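TetR/AcrR family transcriptional regulator (Bradyrhizobium diazoefficiens, PDB 6G8G) probably acts as a TetR-type transcriptional repressor that responds to flavonoids, binding genistein in its C-terminal regulatory domain. Local coordinates at residues Ser71-Glu76 / Ala131-Glu136; Glu78-Asp83 / His110-Ala115; Glu140-Arg145 / Gln170-Val175. All blocks are in the same frame, centred on the assembly; numbering follows the deposited sequence.

Contact 1: Ser71-Glu76 / Ala131-Glu136; sequences SLIVAE and ARLFYE
I73 is the residue of helix 65-82 that meets helix 128-137 most fully, facing L133 and F134. The two short helix segments run almost parallel, at 10°, with axes 9.6 Å apart. From CB the I73 side chain splits. Its methyl CG2, anti to the backbone N, goes across to the other helix. There it rests against backbone as well as side chain: I73 CG2 lies 3.8 Å from F134 CA and 4.2 Å from F134 CB. The same methyl is 4.2 Å from L133 CG. The other branch, CG1, runs beside the backbone N and carries CD1 past the base of F134, with I73 CD1 4.4 Å from F134 CB. V74, the next residue, adds a smaller touch: its CG2 lies 4.2 Å from L133 CD2 at the more open margin. F116 of helix 114-121 also packs on I73, and I120 packs on F134. L185 of the second subunit touches F134 as well. In TetR-type repressors the helix corresponding to 65-82 joins the DNA-binding domain to the ligand-binding core, and this contact is part of where it packs on that core. No hydrogen bond or salt bridge crosses between the segments. The join is purely apolar, and small shifts between the helices would probably cost it little.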
ATOM      1  N   SER A  71     -12.721 -14.288  14.406  1.00 54.53           N
ATOM      2  CA  SER A  71     -12.312 -13.976  15.799  1.00 55.60           C
ATOM      3  C   SER A  71     -10.870 -13.506  15.884  1.00 56.01           C
ATOM      4  O   SER A  71     -10.541 -12.628  16.670  1.00 58.58           O
ATOM      5  CB  SER A  71     -12.455 -15.192  16.694  1.00 55.39           C
ATOM      6  OG  SER A  71     -13.795 -15.414  17.055  1.00 60.67           O
ATOM      7  N   LEU A  72     -10.005 -14.124  15.095  1.00 56.67           N
ATOM      8  CA  LEU A  72      -8.603 -13.745  15.109  1.00 59.92           C
ATOM      9  C   LEU A  72      -8.444 -12.336  14.625  1.00 59.01           C
ATOM     10  O   LEU A  72      -7.748 -11.531  15.242  1.00 57.38           O
ATOM     11  CB  LEU A  72      -7.806 -14.624  14.196  1.00 66.55           C
ATOM     12  CG  LEU A  72      -7.360 -15.925  14.895  1.00 73.20           C
ATOM     13  CD1 LEU A  72      -6.993 -17.052  13.942  1.00 78.41           C
ATOM     14  CD2 LEU A  72      -6.183 -15.628  15.820  1.00 79.05           C
ATOM     15  N   ILE A  73      -9.120 -12.041  13.515  1.00 53.82           N
ATOM     16  CA  ILE A  73      -9.125 -10.697  12.982  1.00 52.96           C
ATOM     17  C   ILE A  73      -9.626  -9.670  13.969  1.00 51.22           C
ATOM     18  O   ILE A  73      -8.946  -8.689  14.222  1.00 55.13           O
ATOM     19  CB  ILE A  73      -9.987 -10.597  11.735  1.00 56.22           C
ATOM     20  CG1 ILE A  73      -9.270 -11.254  10.583  1.00 60.61           C
ATOM     21  CG2 ILE A  73     -10.255  -9.150  11.365  1.00 60.11           C
ATOM     22  CD1 ILE A  73     -10.161 -11.479   9.385  1.00 65.88           C
ATOM     23  N   VAL A  74     -10.813  -9.868  14.511  1.00 50.52           N
ATOM     24  CA  VAL A  74     -11.348  -8.875  15.414  1.00 54.21           C
ATOM     25  C   VAL A  74     -10.430  -8.670  16.604  1.00 56.22           C
ATOM     26  O   VAL A  74     -10.252  -7.561  17.065  1.00 59.39           O
ATOM     27  CB  VAL A  74     -12.745  -9.294  15.867  1.00 52.83           C
ATOM     28  CG1 VAL A  74     -13.255  -8.472  17.036  1.00 50.94           C
ATOM     29  CG2 VAL A  74     -13.703  -9.227  14.685  1.00 55.93           C
ATOM     30  N   ALA A  75      -9.830  -9.743  17.089  1.00 59.43           N
ATOM     31  CA  ALA A  75      -8.969  -9.660  18.260  1.00 62.29           C
ATOM     32  C   ALA A  75      -7.711  -8.852  17.970  1.00 61.88           C
ATOM     33  O   ALA A  75      -7.337  -7.979  18.749  1.00 64.80           O
ATOM     34  CB  ALA A  75      -8.600 -11.059  18.737  1.00 65.06           C
ATOM     35  N   GLU A  76      -7.055  -9.141  16.862  1.00 62.94           N
ATOM     36  CA  GLU A  76      -5.838  -8.409  16.528  1.00 71.56           C
ATOM     37  C   GLU A  76      -6.074  -6.966  16.157  1.00 65.92           C
ATOM     38  O   GLU A  76      -5.319  -6.087  16.568  1.00 73.75           O
ATOM     39  CB  GLU A  76      -5.066  -9.091  15.421  1.00 80.84           C
ATOM     40  CG  GLU A  76      -4.030 -10.098  15.948  1.00 90.25           C
ATOM     41  CD  GLU A  76      -2.786  -9.448  16.621  1.00100.72           C
ATOM     42  OE1 GLU A  76      -2.240 -10.058  17.565  1.00103.89           O
ATOM     43  OE2 GLU A  76      -2.322  -8.343  16.201  1.00 98.92           O
ATOM     44  N   ALA A 131     -12.169 -10.286   4.169  1.00 58.26           N
ATOM     45  CA  ALA A 131     -11.271  -9.227   3.744  1.00 57.35           C
ATOM     46  C   ALA A 131     -11.877  -7.885   4.155  1.00 55.40           C
ATOM     47  O   ALA A 131     -11.200  -6.997   4.649  1.00 49.72           O
ATOM     48  CB  ALA A 131     -11.072  -9.319   2.257  1.00 59.43           C
ATOM     49  N   ARG A 132     -13.178  -7.738   3.992  1.00 55.39           N
ATOM     50  CA  ARG A 132     -13.806  -6.478   4.393  1.00 55.61           C
ATOM     51  C   ARG A 132     -13.873  -6.329   5.885  1.00 53.65           C
ATOM     52  O   ARG A 132     -13.753  -5.238   6.427  1.00 56.75           O
ATOM     53  CB  ARG A 132     -15.197  -6.349   3.822  1.00 58.74           C
ATOM     54  CG  ARG A 132     -15.791  -4.979   4.056  1.00 65.03           C
ATOM     55  CD  ARG A 132     -16.785  -4.632   2.973  1.00 74.21           C
ATOM     56  NE  ARG A 132     -16.191  -4.151   1.725  1.00 77.15           N
ATOM     57  CZ  ARG A 132     -15.573  -2.977   1.590  1.00 78.08           C
ATOM     58  NH1 ARG A 132     -15.416  -2.152   2.636  1.00 78.10           N
ATOM     59  NH2 ARG A 132     -15.084  -2.635   0.405  1.00 74.04           N
ATOM     60  N   LEU A 133     -14.059  -7.438   6.567  1.00 55.91           N
ATOM     61  CA  LEU A 133     -14.065  -7.402   8.017  1.00 58.90           C
ATOM     62  C   LEU A 133     -12.725  -6.851   8.540  1.00 54.84           C
ATOM     63  O   LEU A 133     -12.691  -6.070   9.478  1.00 48.94           O
ATOM     64  CB  LEU A 133     -14.321  -8.799   8.591  1.00 58.44           C
ATOM     65  CG  LEU A 133     -14.274  -8.842  10.121  1.00 58.02           C
ATOM     66  CD1 LEU A 133     -15.346  -7.971  10.726  1.00 55.62           C
ATOM     67  CD2 LEU A 133     -14.392 -10.257  10.627  1.00 60.77           C
ATOM     68  N   PHE A 134     -11.634  -7.305   7.945  1.00 52.09           N
ATOM     69  CA  PHE A 134     -10.339  -6.815   8.330  1.00 57.50           C
ATOM     70  C   PHE A 134     -10.222  -5.323   8.040  1.00 61.47           C
ATOM     71  O   PHE A 134      -9.843  -4.532   8.911  1.00 66.16           O
ATOM     72  CB  PHE A 134      -9.219  -7.572   7.610  1.00 58.50           C
ATOM     73  CG  PHE A 134      -7.897  -6.885   7.733  1.00 63.76           C
ATOM     74  CD1 PHE A 134      -7.159  -6.985   8.906  1.00 63.93           C
ATOM     75  CD2 PHE A 134      -7.438  -6.078   6.731  1.00 61.63           C
ATOM     76  CE1 PHE A 134      -5.965  -6.337   9.043  1.00 60.38           C
ATOM     77  CE2 PHE A 134      -6.229  -5.436   6.858  1.00 63.77           C
ATOM     78  CZ  PHE A 134      -5.498  -5.565   8.012  1.00 61.64           C
ATOM     79  N   TYR A 135     -10.570  -4.932   6.820  1.00 61.15           N
ATOM     80  CA  TYR A 135     -10.506  -3.528   6.448  1.00 57.73           C
ATOM     81  C   TYR A 135     -11.282  -2.629   7.414  1.00 56.75           C
ATOM     82  O   TYR A 135     -10.748  -1.619   7.861  1.00 57.29           O
ATOM     83  CB  TYR A 135     -10.998  -3.302   5.025  1.00 59.16           C
ATOM     84  CG  TYR A 135     -10.959  -1.842   4.650  1.00 57.83           C
ATOM     85  CD1 TYR A 135      -9.760  -1.206   4.366  1.00 60.53           C
ATOM     86  CD2 TYR A 135     -12.115  -1.090   4.655  1.00 63.45           C
ATOM     87  CE1 TYR A 135      -9.723   0.138   4.065  1.00 62.73           C
ATOM     88  CE2 TYR A 135     -12.107   0.258   4.373  1.00 68.50           C
ATOM     89  CZ  TYR A 135     -10.911   0.871   4.075  1.00 70.17           C
ATOM     90  OH  TYR A 135     -10.966   2.225   3.810  1.00 81.66           O
ATOM     91  N   GLU A 136     -12.511  -3.004   7.752  1.00 55.43           N
ATOM     92  CA  GLU A 136     -13.380  -2.157   8.590  1.00 59.17           C
ATOM     93  C   GLU A 136     -12.992  -2.161  10.049  1.00 56.63           C
ATOM     94  O   GLU A 136     -13.244  -1.192  10.763  1.00 55.39           O
ATOM     95  CB  GLU A 136     -14.855  -2.537   8.442  1.00 64.89           C
ATOM     96  CG  GLU A 136     -15.350  -2.378   7.003  1.00 73.60           C
ATOM     97  CD  GLU A 136     -16.864  -2.318   6.833  1.00 78.71           C
ATOM     98  OE1 GLU A 136     -17.581  -2.856   7.717  1.00 79.83           O
ATOM     99  OE2 GLU A 136     -17.313  -1.737   5.802  1.00 73.66           O
TER

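Contact 2: Glu78-Asp83 / His110-Ala115; sequences ESLQRD and HRKDVA
L80 and K112 mark the closest approach of the two backbones, with L80 CA 8.3 Å from K112 CA. L80 sits in the last turn of helix 65-82, which gives way to loop at D83. The other segment is the turn that joins helix 93-109 to helix 114-121. H110 is the first residue there to leave helical angles. R111 follows with a positive phi of 48°, as the C-prime residue of a Schellman motif. In that motif K112 N pairs with T107 O and R111 N with F108 O. The reversal sets K112 and D113 opposite the end of helix 65-82.

L80 points its CB toward this turn, and its two methyls divide the work. L80 CD2 lies over the aliphatic part of K112, 3.9 Å from K112 CB and 4.0 Å from K112 CD. L80 CD1 meets D113 OD1 at 3.5 Å and K112 O at 4.1 Å, a methyl set against oxygens and not a bond. F108, in the helix just before the turn, lines the genistein pocket, and the D113 side chain is about 6 Å from the ligand. This is consistent with the end of the connecting helix lying near the ligand chamber, as in other TetR proteins. With an alanine here in place of L80 both methyls go, which is likely to strip the K112 methylenes of the cover they get from helix 65-82 and open a gap beside the turn.

The K112 chain bends at its far end, chi4 -71°, and leads its amine away from L80. D83 OD2 is 6.1 Å from K112 NZ, so the opposite charges are near but unjoined. K112 also touches H106, and D113 touches T107, both of helix 93-109.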
ATOM      1  N   GLU A  78      -8.643  -5.091  17.396  1.00 64.38           N
ATOM      2  CA  GLU A  78      -8.971  -4.326  18.633  1.00 64.74           C
ATOM      3  C   GLU A  78      -7.684  -3.968  19.336  1.00 63.24           C
ATOM      4  O   GLU A  78      -7.563  -2.895  19.920  1.00 69.03           O
ATOM      5  CB  GLU A  78      -9.900  -5.029  19.640  1.00 72.79           C
ATOM      6  CG  GLU A  78     -11.126  -5.743  19.021  1.00 90.52           C
ATOM      7  CD  GLU A  78     -12.465  -5.629  19.804  1.00104.26           C
ATOM      8  OE1 GLU A  78     -12.571  -6.285  20.865  1.00103.03           O
ATOM      9  OE2 GLU A  78     -13.460  -5.000  19.319  1.00101.00           O
ATOM     10  N   SER A  79      -6.727  -4.873  19.290  1.00 60.24           N
ATOM     11  CA  SER A  79      -5.460  -4.716  19.999  1.00 66.75           C
ATOM     12  C   SER A  79      -4.620  -3.577  19.427  1.00 68.13           C
ATOM     13  O   SER A  79      -4.212  -2.679  20.160  1.00 75.72           O
ATOM     14  CB  SER A  79      -4.686  -6.031  19.914  1.00 74.53           C
ATOM     15  OG  SER A  79      -3.534  -5.991  20.729  1.00 73.34           O
ATOM     16  N   LEU A  80      -4.424  -3.593  18.106  1.00 74.32           N
ATOM     17  CA  LEU A  80      -3.748  -2.473  17.379  1.00 73.17           C
ATOM     18  C   LEU A  80      -4.416  -1.124  17.619  1.00 68.52           C
ATOM     19  O   LEU A  80      -3.750  -0.117  17.815  1.00 77.95           O
ATOM     20  CB  LEU A  80      -3.622  -2.774  15.874  1.00 77.20           C
ATOM     21  CG  LEU A  80      -2.651  -3.948  15.627  1.00 90.79           C
ATOM     22  CD1 LEU A  80      -2.832  -4.595  14.238  1.00 90.43           C
ATOM     23  CD2 LEU A  80      -1.208  -3.497  15.851  1.00 92.70           C
ATOM     24  N   GLN A  81      -5.732  -1.121  17.718  1.00 67.46           N
ATOM     25  CA  GLN A  81      -6.466   0.115  17.996  1.00 67.70           C
ATOM     26  C   GLN A  81      -6.220   0.730  19.380  1.00 71.28           C
ATOM     27  O   GLN A  81      -6.298   1.948  19.539  1.00 70.15           O
ATOM     28  CB  GLN A  81      -7.952  -0.118  17.771  1.00 69.15           C
ATOM     29  CG  GLN A  81      -8.313  -0.284  16.317  1.00 66.36           C
ATOM     30  CD  GLN A  81      -8.268   1.036  15.585  1.00 70.69           C
ATOM     31  OE1 GLN A  81      -8.888   2.022  16.012  1.00 80.37           O
ATOM     32  NE2 GLN A  81      -7.500   1.084  14.499  1.00 61.31           N
ATOM     33  N   ARG A  82      -5.923  -0.105  20.374  1.00 80.84           N
ATOM     34  CA  ARG A  82      -5.633   0.395  21.716  1.00 84.72           C
ATOM     35  C   ARG A  82      -4.253   1.014  21.832  1.00 78.66           C
ATOM     36  O   ARG A  82      -4.018   1.833  22.705  1.00 75.48           O
ATOM     37  CB  ARG A  82      -5.782  -0.716  22.760  1.00 90.29           C
ATOM     38  CG  ARG A  82      -7.171  -1.327  22.838  1.00 93.43           C
ATOM     39  CD  ARG A  82      -7.397  -2.215  24.083  1.00 97.90           C
ATOM     40  NE  ARG A  82      -7.777  -3.551  23.619  1.00103.21           N
ATOM     41  CZ  ARG A  82      -6.970  -4.621  23.596  1.00106.43           C
ATOM     42  NH1 ARG A  82      -5.718  -4.573  24.065  1.00108.59           N
ATOM     43  NH2 ARG A  82      -7.419  -5.769  23.101  1.00 98.08           N
ATOM     44  N   ASP A  83      -3.348   0.621  20.958  1.00 74.71           N
ATOM     45  CA  ASP A  83      -2.051   1.274  20.897  1.00 81.48           C
ATOM     46  C   ASP A  83      -2.107   2.671  20.279  1.00 76.82           C
ATOM     47  O   ASP A  83      -1.074   3.321  20.096  1.00 87.66           O
ATOM     48  CB  ASP A  83      -1.048   0.412  20.103  1.00 93.51           C
ATOM     49  CG  ASP A  83      -0.880  -0.999  20.684  1.00106.39           C
ATOM     50  OD1 ASP A  83      -1.370  -1.267  21.812  1.00105.58           O
ATOM     51  OD2 ASP A  83      -0.256  -1.837  19.992  1.00116.98           O
ATOM     52  N   HIS A 110       7.105  -1.577  12.225  1.00 61.74           N
ATOM     53  CA  HIS A 110       7.314  -2.864  12.885  1.00 61.33           C
ATOM     54  C   HIS A 110       6.447  -3.940  12.283  1.00 55.33           C
ATOM     55  O   HIS A 110       6.192  -4.964  12.890  1.00 59.18           O
ATOM     56  CB  HIS A 110       7.102  -2.709  14.413  1.00 68.15           C
ATOM     57  CG  HIS A 110       8.157  -1.877  15.042  1.00 72.38           C
ATOM     58  ND1 HIS A 110       8.052  -0.508  15.122  1.00 81.60           N
ATOM     59  CD2 HIS A 110       9.392  -2.192  15.490  1.00 78.20           C
ATOM     60  CE1 HIS A 110       9.165  -0.008  15.625  1.00 86.38           C
ATOM     61  NE2 HIS A 110       9.996  -1.010  15.852  1.00 90.51           N
ATOM     62  N   ARG A 111       5.913  -3.672  11.119  1.00 56.83           N
ATOM     63  CA  ARG A 111       5.224  -4.671  10.331  1.00 64.78           C
ATOM     64  C   ARG A 111       4.234  -5.466  11.140  1.00 67.98           C
ATOM     65  O   ARG A 111       4.207  -6.687  11.073  1.00 70.92           O
ATOM     66  CB  ARG A 111       6.235  -5.590   9.676  1.00 66.76           C
ATOM     67  CG  ARG A 111       7.306  -4.872   8.895  1.00 69.18           C
ATOM     68  CD  ARG A 111       8.038  -5.896   8.093  1.00 76.22           C
ATOM     69  NE  ARG A 111       9.213  -5.295   7.490  1.00 86.40           N
ATOM     70  CZ  ARG A 111       9.803  -5.762   6.397  1.00 91.45           C
ATOM     71  NH1 ARG A 111      10.871  -5.125   5.911  1.00 94.36           N
ATOM     72  NH2 ARG A 111       9.326  -6.851   5.780  1.00 82.75           N
ATOM     73  N   LYS A 112       3.386  -4.768  11.878  1.00 76.18           N
ATOM     74  CA  LYS A 112       2.407  -5.426  12.722  1.00 79.96           C
ATOM     75  C   LYS A 112       1.129  -5.872  11.966  1.00 79.92           C
ATOM     76  O   LYS A 112       0.340  -6.577  12.537  1.00 79.26           O
ATOM     77  CB  LYS A 112       2.051  -4.508  13.910  1.00 88.63           C
ATOM     78  CG  LYS A 112       3.245  -4.052  14.769  1.00 86.16           C
ATOM     79  CD  LYS A 112       2.806  -3.660  16.182  1.00 91.78           C
ATOM     80  CE  LYS A 112       3.763  -2.713  16.941  1.00101.19           C
ATOM     81  NZ  LYS A 112       5.083  -3.246  17.415  1.00109.84           N
ATOM     82  N   ASP A 113       0.961  -5.500  10.695  1.00 87.12           N
ATOM     83  CA  ASP A 113      -0.259  -5.748   9.905  1.00 89.50           C
ATOM     84  C   ASP A 113       0.027  -6.881   8.912  1.00 85.61           C
ATOM     85  O   ASP A 113      -0.889  -7.470   8.309  1.00 89.18           O
ATOM     86  CB  ASP A 113      -0.697  -4.447   9.168  1.00105.32           C
ATOM     87  CG  ASP A 113      -1.903  -3.747   9.834  1.00115.38           C
ATOM     88  OD1 ASP A 113      -2.583  -4.315  10.729  1.00114.50           O
ATOM     89  OD2 ASP A 113      -2.200  -2.613   9.412  1.00124.32           O
ATOM     90  N   VAL A 114       1.301  -7.238   8.782  1.00 80.68           N
ATOM     91  CA  VAL A 114       1.781  -7.860   7.547  1.00 72.47           C
ATOM     92  C   VAL A 114       1.391  -9.329   7.376  1.00 72.10           C
ATOM     93  O   VAL A 114       0.923  -9.725   6.301  1.00 60.22           O
ATOM     94  CB  VAL A 114       3.295  -7.698   7.398  1.00 72.54           C
ATOM     95  CG1 VAL A 114       3.808  -8.437   6.176  1.00 73.64           C
ATOM     96  CG2 VAL A 114       3.642  -6.227   7.298  1.00 71.80           C
ATOM     97  N   ALA A 115       1.531 -10.113   8.440  1.00 68.99           N
ATOM     98  CA  ALA A 115       1.081 -11.488   8.429  1.00 69.99           C
ATOM     99  C   ALA A 115      -0.388 -11.598   8.024  1.00 74.98           C
ATOM    100  O   ALA A 115      -0.751 -12.410   7.152  1.00 79.72           O
ATOM    101  CB  ALA A 115       1.281 -12.088   9.791  1.00 72.39           C
TER

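Contact 3: Glu140-Arg145 / Gln170-Val175; sequences EATIRR and QFLSLV
L172 gives the most surface to this contact and meets both T142 and I143 with one methyl. All three residues are buried. L172 CD1 is 3.9 Å from I143 CG1 and 4.1 Å from T142 CG2. The leucine CG stands anti to its carbonyl carbon, chi1 -62°, which sends the branched end across to helix 139-155. T142 turns its methyl to L172. With CG2 anti to the backbone N, its hydroxyl lies beside that N instead. T142 OG1 is hydrogen-bonded to Q81 NE2 of helix 65-82, so this buried polar atom has a partner away from the leucine. I143 offers the middle of its chain, CG1, rather than its end.

The contact joins helix 139-155 to helix 164-176 within the all-helical C-terminal domain of the TetR family. Both helices reach the second subunit. L174 packs on L174 of that subunit, Q170 on its F205, and I143 on its E178. M165, A168 and N169, also of helix 164-176, touch I143. Y104 of helix 93-109 and L146 of helix 139-155 touch L172.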
ATOM      1  N   GLU A 140      -9.998   1.153   8.459  1.00 54.94           N
ATOM      2  CA  GLU A 140     -11.121   2.082   8.478  1.00 53.67           C
ATOM      3  C   GLU A 140     -11.372   2.553   9.894  1.00 50.55           C
ATOM      4  O   GLU A 140     -11.800   3.668  10.113  1.00 46.67           O
ATOM      5  CB  GLU A 140     -12.381   1.485   7.865  1.00 57.98           C
ATOM      6  CG  GLU A 140     -13.380   2.561   7.501  1.00 64.28           C
ATOM      7  CD  GLU A 140     -14.558   2.069   6.684  1.00 73.88           C
ATOM      8  OE1 GLU A 140     -14.597   2.340   5.441  1.00 83.21           O
ATOM      9  OE2 GLU A 140     -15.449   1.443   7.292  1.00 73.24           O
ATOM     10  N   ALA A 141     -11.105   1.701  10.863  1.00 48.35           N
ATOM     11  CA  ALA A 141     -11.297   2.097  12.259  1.00 50.39           C
ATOM     12  C   ALA A 141     -10.370   3.227  12.638  1.00 50.65           C
ATOM     13  O   ALA A 141     -10.767   4.168  13.336  1.00 54.72           O
ATOM     14  CB  ALA A 141     -11.074   0.919  13.186  1.00 49.69           C
ATOM     15  N   THR A 142      -9.136   3.130  12.186  1.00 49.28           N
ATOM     16  CA  THR A 142      -8.187   4.198  12.392  1.00 53.84           C
ATOM     17  C   THR A 142      -8.683   5.505  11.794  1.00 53.09           C
ATOM     18  O   THR A 142      -8.615   6.566  12.414  1.00 51.39           O
ATOM     19  CB  THR A 142      -6.837   3.851  11.758  1.00 54.30           C
ATOM     20  OG1 THR A 142      -6.314   2.688  12.394  1.00 57.67           O
ATOM     21  CG2 THR A 142      -5.858   4.983  11.941  1.00 58.76           C
ATOM     22  N   ILE A 143      -9.185   5.442  10.578  1.00 52.94           N
ATOM     23  CA  ILE A 143      -9.747   6.645   9.984  1.00 54.18           C
ATOM     24  C   ILE A 143     -10.866   7.246  10.857  1.00 52.69           C
ATOM     25  O   ILE A 143     -10.867   8.439  11.113  1.00 54.43           O
ATOM     26  CB  ILE A 143     -10.282   6.346   8.579  1.00 57.66           C
ATOM     27  CG1 ILE A 143      -9.133   6.084   7.610  1.00 56.63           C
ATOM     28  CG2 ILE A 143     -11.144   7.488   8.054  1.00 56.78           C
ATOM     29  CD1 ILE A 143      -9.587   5.534   6.261  1.00 56.27           C
ATOM     30  N   ARG A 144     -11.796   6.416  11.308  1.00 54.09           N
ATOM     31  CA  ARG A 144     -12.908   6.883  12.126  1.00 57.45           C
ATOM     32  C   ARG A 144     -12.472   7.547  13.413  1.00 56.37           C
ATOM     33  O   ARG A 144     -13.021   8.571  13.778  1.00 57.09           O
ATOM     34  CB  ARG A 144     -13.842   5.743  12.444  1.00 66.94           C
ATOM     35  CG  ARG A 144     -14.649   5.297  11.240  1.00 80.49           C
ATOM     36  CD  ARG A 144     -15.540   4.093  11.432  1.00 88.63           C
ATOM     37  NE  ARG A 144     -15.193   3.073  12.443  1.00 93.31           N
ATOM     38  CZ  ARG A 144     -14.862   1.792  12.229  1.00 98.99           C
ATOM     39  NH1 ARG A 144     -14.758   1.261  10.992  1.00 96.22           N
ATOM     40  NH2 ARG A 144     -14.616   1.020  13.291  1.00 98.31           N
ATOM     41  N   ARG A 145     -11.479   6.988  14.098  1.00 56.06           N
ATOM     42  CA  ARG A 145     -10.985   7.605  15.331  1.00 58.04           C
ATOM     43  C   ARG A 145     -10.450   8.968  15.079  1.00 57.37           C
ATOM     44  O   ARG A 145     -10.674   9.888  15.851  1.00 60.31           O
ATOM     45  CB  ARG A 145      -9.883   6.784  15.975  1.00 64.66           C
ATOM     46  CG  ARG A 145     -10.434   5.707  16.872  1.00 79.66           C
ATOM     47  CD  ARG A 145      -9.412   4.630  17.084  1.00 92.71           C
ATOM     48  NE  ARG A 145      -8.197   5.071  17.747  1.00101.65           N
ATOM     49  CZ  ARG A 145      -7.948   4.917  19.044  1.00104.08           C
ATOM     50  NH1 ARG A 145      -8.862   4.436  19.870  1.00 96.97           N
ATOM     51  NH2 ARG A 145      -6.770   5.299  19.509  1.00112.09           N
ATOM     52  N   GLN A 170      -7.012  11.781   4.265  1.00 54.54           N
ATOM     53  CA  GLN A 170      -6.022  12.576   3.593  1.00 55.15           C
ATOM     54  C   GLN A 170      -4.821  12.771   4.465  1.00 53.86           C
ATOM     55  O   GLN A 170      -3.689  12.633   4.014  1.00 57.70           O
ATOM     56  CB  GLN A 170      -6.625  13.900   3.187  1.00 56.41           C
ATOM     57  CG  GLN A 170      -7.573  13.712   2.022  1.00 57.25           C
ATOM     58  CD  GLN A 170      -8.505  14.888   1.810  1.00 61.65           C
ATOM     59  OE1 GLN A 170      -8.836  15.628   2.739  1.00 66.09           O
ATOM     60  NE2 GLN A 170      -8.938  15.064   0.569  1.00 60.71           N
ATOM     61  N   PHE A 171      -5.062  13.026   5.732  1.00 53.55           N
ATOM     62  CA  PHE A 171      -3.958  13.149   6.690  1.00 55.96           C
ATOM     63  C   PHE A 171      -3.098  11.896   6.719  1.00 50.36           C
ATOM     64  O   PHE A 171      -1.885  11.963   6.666  1.00 50.72           O
ATOM     65  CB  PHE A 171      -4.488  13.439   8.093  1.00 55.39           C
ATOM     66  CG  PHE A 171      -3.426  13.507   9.123  1.00 55.81           C
ATOM     67  CD1 PHE A 171      -2.693  14.661   9.286  1.00 58.45           C
ATOM     68  CD2 PHE A 171      -3.166  12.440   9.936  1.00 54.92           C
ATOM     69  CE1 PHE A 171      -1.710  14.736  10.247  1.00 57.44           C
ATOM     70  CE2 PHE A 171      -2.184  12.511  10.913  1.00 53.96           C
ATOM     71  CZ  PHE A 171      -1.455  13.655  11.066  1.00 54.28           C
ATOM     72  N   LEU A 172      -3.751  10.752   6.772  1.00 51.50           N
ATOM     73  CA  LEU A 172      -3.053   9.496   6.858  1.00 52.13           C
ATOM     74  C   LEU A 172      -2.350   9.149   5.554  1.00 52.31           C
ATOM     75  O   LEU A 172      -1.195   8.736   5.571  1.00 56.85           O
ATOM     76  CB  LEU A 172      -4.004   8.394   7.282  1.00 55.92           C
ATOM     77  CG  LEU A 172      -4.623   8.590   8.678  1.00 53.74           C
ATOM     78  CD1 LEU A 172      -5.827   7.687   8.880  1.00 54.75           C
ATOM     79  CD2 LEU A 172      -3.594   8.325   9.764  1.00 55.92           C
ATOM     80  N   SER A 173      -2.986   9.378   4.422  1.00 50.52           N
ATOM     81  CA  SER A 173      -2.276   9.221   3.151  1.00 50.26           C
ATOM     82  C   SER A 173      -1.025  10.107   3.065  1.00 46.00           C
ATOM     83  O   SER A 173      -0.013   9.655   2.586  1.00 41.10           O
ATOM     84  CB  SER A 173      -3.185   9.525   1.992  1.00 51.73           C
ATOM     85  OG  SER A 173      -4.294   8.653   2.069  1.00 55.14           O
ATOM     86  N   LEU A 174      -1.081  11.331   3.573  1.00 44.01           N
ATOM     87  CA  LEU A 174       0.080  12.193   3.519  1.00 47.08           C
ATOM     88  C   LEU A 174       1.235  11.679   4.356  1.00 49.88           C
ATOM     89  O   LEU A 174       2.362  11.638   3.913  1.00 57.78           O
ATOM     90  CB  LEU A 174      -0.258  13.587   3.981  1.00 46.81           C
ATOM     91  CG  LEU A 174      -1.135  14.298   2.971  1.00 49.81           C
ATOM     92  CD1 LEU A 174      -1.752  15.530   3.590  1.00 48.98           C
ATOM     93  CD2 LEU A 174      -0.318  14.665   1.736  1.00 53.88           C
ATOM     94  N   VAL A 175       0.933  11.277   5.566  1.00 55.21           N
ATOM     95  CA  VAL A 175       1.924  10.912   6.552  1.00 53.96           C
ATOM     96  C   VAL A 175       2.522   9.573   6.188  1.00 52.46           C
ATOM     97  O   VAL A 175       3.707   9.318   6.370  1.00 47.64           O
ATOM     98  CB  VAL A 175       1.226  10.881   7.917  1.00 56.26           C
ATOM     99  CG1 VAL A 175       1.699   9.731   8.771  1.00 63.31           C
ATOM    100  CG2 VAL A 175       1.457  12.190   8.624  1.00 58.75           C
TER

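The three contacts lie close together in the all-helical core. Centres of contacts 1 and 2 are about 11 Å apart, 2 and 3 about 15 Å, 1 and 3 about 17 Å. Contacts 1 and 2 share helix 65-82, and contact 2 falls within the chain span that contact 1 closes. Contact 3 comes later in sequence. Helices 128-137 and 139-155 are consecutive, and a probable hydrogen bond from R144 NH1 to E136 O joins contacts 1 and 3. Q81 packs on A141 and R145, joining 2 and 3. The connecting helix thus touches helices near the pocket and the subunit interface, consistent with ligand binding being felt toward the DNA-binding domain.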